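Long-range contacts in PppA (PDB 6JKV), which probably removes phosphate from serine and threonine side chains of proteins as a manganese-binding PP2C-type phosphatase, and is a key regulator of type VI secretion: residues A[31-36]-A[46-51]; A[212-217]-A[250-255]; A[239-244]-A[254-259]. One frame throughout, in Å; residues are numbered along the deposited sequence.

Contact 1: A[31-36]-A[46-51]; sequences SASYSH and DASLDA
In the two-sheet sandwich of the PP2C fold, S31, S33 and S35 of one outermost strand face D50, S48 and D46 of the outermost strand of the other sheet. The strands run antiparallel at 163°, with axes 7.4 Å apart at the closest, and are joined by side chains and water rather than by backbone pairing. The direct bond lies at the S31 end: S31 OG donates to D50 OD1 at a short 2.5 Å, and OD1 accepts through its syn lone pair, on the side of OD2. D50 reaches across because its CG stands anti to the backbone N (chi1 -177°), carrying the carboxylate beside S31. Its second oxygen, OD2, lies 3.8 Å from A32 CA and takes a bond from a water that also accepts, weakly, from S33 N. In the middle, S33 OG and S48 OG stand 3.8 Å apart, and a second water bonds to both hydroxyls. A third water repeats the bridge, joining S35 OG to D46 O, to which it donates at 2.8 Å. S35 OG also meets D46 CB at 4.0 Å, but its stronger partner is T255, while the D46 carboxylate turns to S213 and T255; the nearest atom of the D46 side chain is about 4 Å from a manganese ion. Strand 29-36 pairs with 254-261 and strand 46-51 with 56-63. Helix 234-247 packs on Y34 and H36, and helix 69-82 on A47 and L49, so each strand has a helix behind it.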
loop_
_atom_site.group_PDB
_atom_site.type_symbol
_atom_site.label_atom_id
_atom_site.label_comp_id
_atom_site.label_asym_id
_atom_site.label_seq_id
_atom_site.Cartn_x
_atom_site.Cartn_y
_atom_site.Cartn_z
ATOM N N SER A 31 -2.082 13.746 -5.726
ATOM C CA SER A 31 -1.631 12.734 -4.751
ATOM C C SER A 31 -0.620 13.344 -3.793
ATOM O O SER A 31 0.026 14.342 -4.138
ATOM C CB SER A 31 -1.071 11.515 -5.452
ATOM O OG SER A 31 0.025 11.862 -6.288
ATOM N N ALA A 32 -0.512 12.737 -2.623
ATOM C CA ALA A 32 0.466 13.108 -1.584
ATOM C C ALA A 32 0.714 11.883 -0.712
ATOM O O ALA A 32 -0.199 11.048 -0.566
ATOM C CB ALA A 32 -0.030 14.279 -0.761
ATOM N N SER A 33 1.917 11.790 -0.161
ATOM C CA SER A 33 2.337 10.682 0.720
ATOM C C SER A 33 3.059 11.265 1.927
ATOM O O SER A 33 3.735 12.307 1.789
ATOM C CB SER A 33 3.227 9.716 0.006
ATOM O OG SER A 33 4.514 10.289 -0.158
ATOM N N TYR A 34 2.901 10.605 3.065
ATOM C CA TYR A 34 3.620 10.949 4.309
ATOM C C TYR A 34 3.789 9.674 5.127
ATOM O O TYR A 34 2.842 8.881 5.218
ATOM C CB TYR A 34 2.882 12.032 5.092
ATOM C CG TYR A 34 3.636 12.559 6.285
ATOM C CD1 TYR A 34 4.974 12.901 6.199
ATOM C CD2 TYR A 34 3.005 12.730 7.506
ATOM C CE1 TYR A 34 5.668 13.384 7.298
ATOM C CE2 TYR A 34 3.681 13.231 8.608
ATOM C CZ TYR A 34 5.024 13.534 8.511
ATOM O OH TYR A 34 5.714 14.032 9.582
ATOM N N SER A 35 4.989 9.481 5.663
ATOM C CA SER A 35 5.345 8.314 6.502
ATOM C C SER A 35 5.988 8.812 7.790
ATOM O O SER A 35 6.603 9.885 7.789
ATOM C CB SER A 35 6.254 7.348 5.769
ATOM O OG SER A 35 6.388 6.133 6.492
ATOM N N HIS A 36 5.828 8.055 8.863
ATOM C CA HIS A 36 6.495 8.334 10.154
ATOM C C HIS A 36 6.912 7.013 10.783
ATOM O O HIS A 36 6.133 6.033 10.713
ATOM C CB HIS A 36 5.597 9.143 11.085
ATOM C CG HIS A 36 6.338 9.819 12.194
ATOM N ND1 HIS A 36 6.861 9.124 13.272
ATOM C CD2 HIS A 36 6.644 11.120 12.404
ATOM C CE1 HIS A 36 7.450 9.966 14.096
ATOM N NE2 HIS A 36 7.337 11.198 13.584
ATOM N N ASP A 46 8.587 0.880 6.366
ATOM C CA ASP A 46 7.560 1.317 5.389
ATOM C C ASP A 46 8.256 2.074 4.257
ATOM O O ASP A 46 9.233 2.783 4.522
ATOM C CB ASP A 46 6.484 2.204 6.027
ATOM C CG ASP A 46 5.386 1.461 6.775
ATOM O OD1 ASP A 46 5.515 0.224 6.987
ATOM O OD2 ASP A 46 4.404 2.131 7.146
ATOM N N ALA A 47 7.772 1.904 3.034
ATOM C CA ALA A 47 8.202 2.695 1.860
ATOM C C ALA A 47 6.973 3.058 1.036
ATOM O O ALA A 47 5.924 2.401 1.179
ATOM C CB ALA A 47 9.199 1.923 1.029
ATOM N N SER A 48 7.098 4.089 0.216
ATOM C CA SER A 48 6.003 4.522 -0.672
ATOM C C SER A 48 6.591 5.063 -1.967
ATOM O O SER A 48 7.747 5.482 -1.974
ATOM C CB SER A 48 5.097 5.519 0.008
ATOM O OG SER A 48 5.764 6.746 0.228
ATOM N N LEU A 49 5.788 5.005 -3.025
ATOM C CA LEU A 49 6.081 5.648 -4.319
ATOM C C LEU A 49 4.869 6.492 -4.717
ATOM O O LEU A 49 3.757 5.938 -4.871
ATOM C CB LEU A 49 6.391 4.594 -5.381
ATOM C CG LEU A 49 6.582 5.187 -6.775
ATOM C CD1 LEU A 49 7.912 5.925 -6.844
ATOM C CD2 LEU A 49 6.478 4.132 -7.865
ATOM N N ASP A 50 5.087 7.792 -4.876
ATOM C CA ASP A 50 4.050 8.754 -5.305
ATOM C C ASP A 50 4.406 9.222 -6.718
ATOM O O ASP A 50 5.083 10.248 -6.843
ATOM C CB ASP A 50 3.946 9.891 -4.288
ATOM C CG ASP A 50 2.857 10.892 -4.615
ATOM O OD1 ASP A 50 1.849 10.483 -5.236
ATOM O OD2 ASP A 50 3.020 12.080 -4.261
ATOM N N ALA A 51 3.990 8.476 -7.743
ATOM C CA ALA A 51 4.346 8.761 -9.151
ATOM C C ALA A 51 3.069 9.005 -9.950
ATOM O O ALA A 51 2.719 8.222 -10.835
ATOM C CB ALA A 51 5.179 7.640 -9.736
HETATM O O HOH W 1 6.569 8.604 -1.353
HETATM O O HOH W 2 3.954 12.889 -2.180
HETATM O O HOH W 3 8.656 5.484 4.560
#

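Contact 2: A[212-217]-A[250-255]; sequences CSDGLN and APDNIT
As strand 208-212 ends beside strand 254-261, antiparallel pairing fades into a weak backbone bond, S213 N to T255 O (3.3 Å), and the chain then turns into a short, weakly bonded helix, where G215 CA comes within 4.4 Å of I254 CA. S213 OG continues the pairing in place of a carbonyl: with chi1 at 65° the hydroxyl lies between its own N and carbonyl carbon and accepts T255 N at 3.3 Å. The S213 carbonyl is instead taken by L216 N within the turn. S213 OG also bonds to D46 OD2, so two partners grip the hydroxyl. At G215 the backbones nearly touch, its CA-H pointing at N253 O (3.4 Å, 159° at the hydrogen). These residues belong to the SDG and DN sequences familiar from PP2C phosphatases, and their aspartates build the metal site. D214 OD1 and D252 OD2 approach to 2.9 Å because both bind one manganese ion, their carboxylate planes 77° apart; D61 completes the protein ligands. D214 OD2 makes a salt bridge to K218. A water donates to G215 O at 2.6 Å and accepts from D252 N, tying the turn to the loop. Next to the metal loop, I254 CD1 lies against L216 CA at 3.6 Å and L216 CD1 at 3.8 Å. N253 fastens the same loop to V37, V43 and E45. Strand 254-261 thus has strand 208-212 along one edge and strand 29-36 along the other, while N217 of the short helix touches strand 142-147.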
loop_
_atom_site.group_PDB
_atom_site.type_symbol
_atom_site.label_atom_id
_atom_site.label_comp_id
_atom_site.label_asym_id
_atom_site.label_seq_id
_atom_site.Cartn_x
_atom_site.Cartn_y
_atom_site.Cartn_z
ATOM N N CYS A 212 -2.408 2.652 2.559
ATOM C CA CYS A 212 -1.805 2.782 3.903
ATOM C C CYS A 212 -1.224 1.453 4.365
ATOM O O CYS A 212 -1.643 0.383 3.877
ATOM C CB CYS A 212 -2.808 3.327 4.918
ATOM S SG CYS A 212 -4.170 2.211 5.350
ATOM N N SER A 213 -0.250 1.546 5.261
ATOM C CA SER A 213 0.274 0.395 6.014
ATOM C C SER A 213 -0.637 0.177 7.217
ATOM O O SER A 213 -1.419 1.094 7.550
ATOM C CB SER A 213 1.704 0.600 6.409
ATOM O OG SER A 213 1.846 1.687 7.315
ATOM N N ASP A 214 -0.536 -0.995 7.839
ATOM C CA ASP A 214 -1.414 -1.384 8.970
ATOM C C ASP A 214 -1.211 -0.416 10.142
ATOM O O ASP A 214 -2.112 -0.309 10.974
ATOM C CB ASP A 214 -1.190 -2.841 9.375
ATOM C CG ASP A 214 0.238 -3.154 9.785
ATOM O OD1 ASP A 214 1.135 -2.335 9.483
ATOM O OD2 ASP A 214 0.441 -4.212 10.404
ATOM N N GLY A 215 -0.077 0.287 10.189
ATOM C CA GLY A 215 0.221 1.264 11.250
ATOM C C GLY A 215 -0.839 2.343 11.369
ATOM O O GLY A 215 -1.022 2.858 12.497
ATOM N N LEU A 216 -1.531 2.668 10.273
ATOM C CA LEU A 216 -2.612 3.688 10.292
ATOM C C LEU A 216 -3.914 3.061 10.797
ATOM O O LEU A 216 -4.475 3.591 11.793
ATOM C CB LEU A 216 -2.793 4.300 8.902
ATOM C CG LEU A 216 -3.969 5.265 8.767
ATOM C CD1 LEU A 216 -3.847 6.432 9.744
ATOM C CD2 LEU A 216 -4.072 5.771 7.344
ATOM N N ASN A 217 -4.403 2.004 10.140
ATOM C CA ASN A 217 -5.723 1.422 10.514
ATOM C C ASN A 217 -5.618 0.778 11.898
ATOM O O ASN A 217 -6.660 0.567 12.539
ATOM C CB ASN A 217 -6.296 0.462 9.471
ATOM C CG ASN A 217 -5.291 -0.517 8.915
ATOM O OD1 ASN A 217 -4.480 -0.167 8.060
ATOM N ND2 ASN A 217 -5.384 -1.763 9.347
ATOM N N ALA A 250 1.165 5.405 18.017
ATOM C CA ALA A 250 1.965 4.999 16.829
ATOM C C ALA A 250 2.852 3.784 17.096
ATOM O O ALA A 250 4.068 3.849 16.948
ATOM C CB ALA A 250 2.806 6.163 16.385
ATOM N N PRO A 251 2.261 2.620 17.426
ATOM C CA PRO A 251 3.033 1.425 17.779
ATOM C C PRO A 251 3.826 0.849 16.596
ATOM O O PRO A 251 4.779 0.136 16.841
ATOM C CB PRO A 251 1.969 0.430 18.260
ATOM C CG PRO A 251 0.680 0.907 17.622
ATOM C CD PRO A 251 0.814 2.392 17.408
ATOM N N ASP A 252 3.421 1.183 15.366
ATOM C CA ASP A 252 4.039 0.693 14.108
ATOM C C ASP A 252 4.470 1.886 13.247
ATOM O O ASP A 252 3.983 3.009 13.487
ATOM C CB ASP A 252 3.060 -0.207 13.345
ATOM C CG ASP A 252 3.714 -1.084 12.291
ATOM O OD1 ASP A 252 4.949 -0.989 12.124
ATOM O OD2 ASP A 252 2.984 -1.848 11.643
ATOM N N ASN A 253 5.364 1.645 12.283
ATOM C CA ASN A 253 5.611 2.580 11.159
ATOM C C ASN A 253 4.243 2.904 10.562
ATOM O O ASN A 253 3.448 1.975 10.355
ATOM C CB ASN A 253 6.529 1.994 10.088
ATOM C CG ASN A 253 7.874 1.531 10.615
ATOM O OD1 ASN A 253 8.520 0.687 9.996
ATOM N ND2 ASN A 253 8.315 2.090 11.734
ATOM N N ILE A 254 3.963 4.176 10.320
ATOM C CA ILE A 254 2.635 4.615 9.826
ATOM C C ILE A 254 2.862 5.395 8.540
ATOM O O ILE A 254 3.579 6.402 8.583
ATOM C CB ILE A 254 1.874 5.425 10.894
ATOM C CG1 ILE A 254 0.603 6.037 10.306
ATOM C CG2 ILE A 254 2.765 6.471 11.547
ATOM C CD1 ILE A 254 -0.431 6.393 11.353
ATOM N N THR A 255 2.286 4.908 7.441
ATOM C CA THR A 255 2.387 5.560 6.118
ATOM C C THR A 255 0.981 5.751 5.554
ATOM O O THR A 255 0.156 4.822 5.673
ATOM C CB THR A 255 3.265 4.748 5.163
ATOM O OG1 THR A 255 4.521 4.540 5.806
ATOM C CG2 THR A 255 3.467 5.450 3.834
HETATM O O HOH W 4 0.997 2.931 14.209
#

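Contact 3: A[239-244]-A[254-259]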
loop_
_atom_site.group_PDB
_atom_site.type_symbol
_atom_site.label_atom_id
_atom_site.label_comp_id
_atom_site.label_asym_id
_atom_site.label_seq_id
_atom_site.Cartn_x
_atom_site.Cartn_y
_atom_site.Cartn_z
ATOM N N ARG A 239 -1.088 14.087 6.231
ATOM C CA ARG A 239 -0.414 14.605 7.451
ATOM C C ARG A 239 -1.361 14.514 8.649
ATOM O O ARG A 239 -0.877 14.253 9.766
ATOM C CB ARG A 239 0.088 16.037 7.250
ATOM C CG ARG A 239 1.590 16.104 7.029
ATOM C CD ARG A 239 1.946 17.058 5.926
ATOM N NE ARG A 239 3.308 16.845 5.457
ATOM C CZ ARG A 239 3.644 16.264 4.309
ATOM N NH1 ARG A 239 2.724 15.793 3.482
ATOM N NH2 ARG A 239 4.919 16.130 3.991
ATOM N N SER A 240 -2.664 14.730 8.447
ATOM C CA SER A 240 -3.673 14.636 9.536
ATOM C C SER A 240 -3.859 13.168 9.934
ATOM O O SER A 240 -4.016 12.885 11.141
ATOM C CB SER A 240 -4.964 15.270 9.143
ATOM O OG SER A 240 -4.752 16.609 8.726
ATOM N N LEU A 241 -3.829 12.253 8.965
ATOM C CA LEU A 241 -3.944 10.804 9.262
ATOM C C LEU A 241 -2.771 10.369 10.139
ATOM O O LEU A 241 -3.012 9.738 11.191
ATOM C CB LEU A 241 -3.971 10.007 7.960
ATOM C CG LEU A 241 -5.278 10.059 7.177
ATOM C CD1 LEU A 241 -5.065 9.507 5.775
ATOM C CD2 LEU A 241 -6.368 9.290 7.906
ATOM N N VAL A 242 -1.550 10.708 9.723
ATOM C CA VAL A 242 -0.315 10.322 10.455
ATOM C C VAL A 242 -0.359 10.976 11.843
ATOM O O VAL A 242 -0.052 10.274 12.829
ATOM C CB VAL A 242 0.949 10.684 9.653
ATOM C CG1 VAL A 242 2.216 10.550 10.481
ATOM C CG2 VAL A 242 1.041 9.844 8.385
ATOM N N HIS A 243 -0.771 12.246 11.927
ATOM C CA HIS A 243 -0.853 12.990 13.211
ATOM C C HIS A 243 -1.803 12.260 14.168
ATOM O O HIS A 243 -1.439 12.098 15.344
ATOM C CB HIS A 243 -1.271 14.452 13.001
ATOM C CG HIS A 243 -1.669 15.138 14.266
ATOM N ND1 HIS A 243 -2.905 15.752 14.428
ATOM C CD2 HIS A 243 -1.016 15.279 15.439
ATOM C CE1 HIS A 243 -2.982 16.266 15.639
ATOM N NE2 HIS A 243 -1.835 15.985 16.281
ATOM N N LEU A 244 -2.984 11.857 13.689
ATOM C CA LEU A 244 -3.969 11.122 14.523
ATOM C C LEU A 244 -3.329 9.818 15.022
ATOM O O LEU A 244 -3.441 9.524 16.232
ATOM C CB LEU A 244 -5.237 10.847 13.712
ATOM C CG LEU A 244 -6.272 9.944 14.384
ATOM C CD1 LEU A 244 -6.782 10.543 15.688
ATOM C CD2 LEU A 244 -7.430 9.672 13.444
ATOM N N ILE A 254 3.963 4.176 10.320
ATOM C CA ILE A 254 2.635 4.615 9.826
ATOM C C ILE A 254 2.862 5.395 8.540
ATOM O O ILE A 254 3.579 6.402 8.583
ATOM C CB ILE A 254 1.874 5.425 10.894
ATOM C CG1 ILE A 254 0.603 6.037 10.306
ATOM C CG2 ILE A 254 2.765 6.471 11.547
ATOM C CD1 ILE A 254 -0.431 6.393 11.353
ATOM N N THR A 255 2.286 4.908 7.441
ATOM C CA THR A 255 2.387 5.560 6.118
ATOM C C THR A 255 0.981 5.751 5.554
ATOM O O THR A 255 0.156 4.822 5.673
ATOM C CB THR A 255 3.265 4.748 5.163
ATOM O OG1 THR A 255 4.521 4.540 5.806
ATOM C CG2 THR A 255 3.467 5.450 3.834
ATOM N N ALA A 256 0.733 6.920 4.971
ATOM C CA ALA A 256 -0.538 7.252 4.304
ATOM C C ALA A 256 -0.219 7.906 2.964
ATOM O O ALA A 256 0.695 8.752 2.897
ATOM C CB ALA A 256 -1.383 8.143 5.182
ATOM N N LEU A 257 -0.931 7.474 1.932
ATOM C CA LEU A 257 -0.837 8.046 0.572
ATOM C C LEU A 257 -2.260 8.252 0.064
ATOM O O LEU A 257 -3.026 7.262 0.013
ATOM C CB LEU A 257 -0.041 7.090 -0.319
ATOM C CG LEU A 257 0.591 7.713 -1.558
ATOM C CD1 LEU A 257 1.862 6.963 -1.959
ATOM C CD2 LEU A 257 -0.417 7.720 -2.693
ATOM N N VAL A 258 -2.603 9.498 -0.258
ATOM C CA VAL A 258 -3.975 9.870 -0.694
ATOM C C VAL A 258 -3.914 10.309 -2.153
ATOM O O VAL A 258 -3.000 11.068 -2.519
ATOM C CB VAL A 258 -4.612 10.933 0.221
ATOM C CG1 VAL A 258 -5.850 11.558 -0.416
ATOM C CG2 VAL A 258 -4.956 10.321 1.566
ATOM N N VAL A 259 -4.851 9.802 -2.943
ATOM C CA VAL A 259 -5.020 10.157 -4.371
ATOM C C VAL A 259 -6.440 10.694 -4.541
ATOM O O VAL A 259 -7.393 10.072 -4.022
ATOM C CB VAL A 259 -4.757 8.948 -5.284
ATOM C CG1 VAL A 259 -4.864 9.315 -6.755
ATOM C CG2 VAL A 259 -3.401 8.321 -4.998
#
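L241 and I254 reach into the interface as extended side chains: L241 CG lies anti to its carbonyl carbon (chi1 -75°) with the branch stretched onward (chi2 167°), and I254 keeps CD1 in line beyond CG1 (chi2 159°). The contact belongs to the helix-on-sheet layer of the PP2C alpha-beta-beta-alpha sandwich, where helix 234-247 lies on its sheet nearly antiparallel to strand 254-261, axes 8.1 Å apart. Alternate strand residues I254, A256 and V258 point to the helix, which answers with the neighbours L241 and V242. L241 CD1 sits over A256 CB at 4.0 Å and next to V258 CG2 at 4.3 Å, bridging two successive positions of the strand with one methyl. A256 offers just a methyl here, consistent with the close approach of the helix, and V242 CG2 touches the same CB from 4.4 Å. The chemistry across these segments is wholly apolar and all five residues are buried. Helix 222-229 closes in on L241 through L225 and V228 and on V258 through L229, while V242 spreads over Y34 and H36 of the adjacent strand 29-36. At the other end of the interface, V242 CG1 meets I254 CG2 at 4.3 Å, and I254 CD1 tucks against the helix backbone itself, 4.0 Å from V242 CA and 4.2 Å from L241 O.

In the fold
Strand 254-261 carries contacts 2 and 3, which share I254 and T255, and is the neighbour of strand 29-36, which contact 1 joins to the opposite sheet. Contacts 2 and 3 are buried, contact 1 partly so, and the chemistry follows. Serine hydroxyls, a carboxylate and bridging waters join the two sheets in contact 1, metal-binding carboxylates and backbone bonds mark contact 2, and aliphatic packing makes contact 3. Successive residues divide the work, I254 going to the helix layer and T255 to the polar space between the sheets, where T255 OG1 probably hydrogen-bonds S35 OG (2.5 Å). L216 CD1 packs on L241 O, so the apolar sides of contacts 2 and 3 meet.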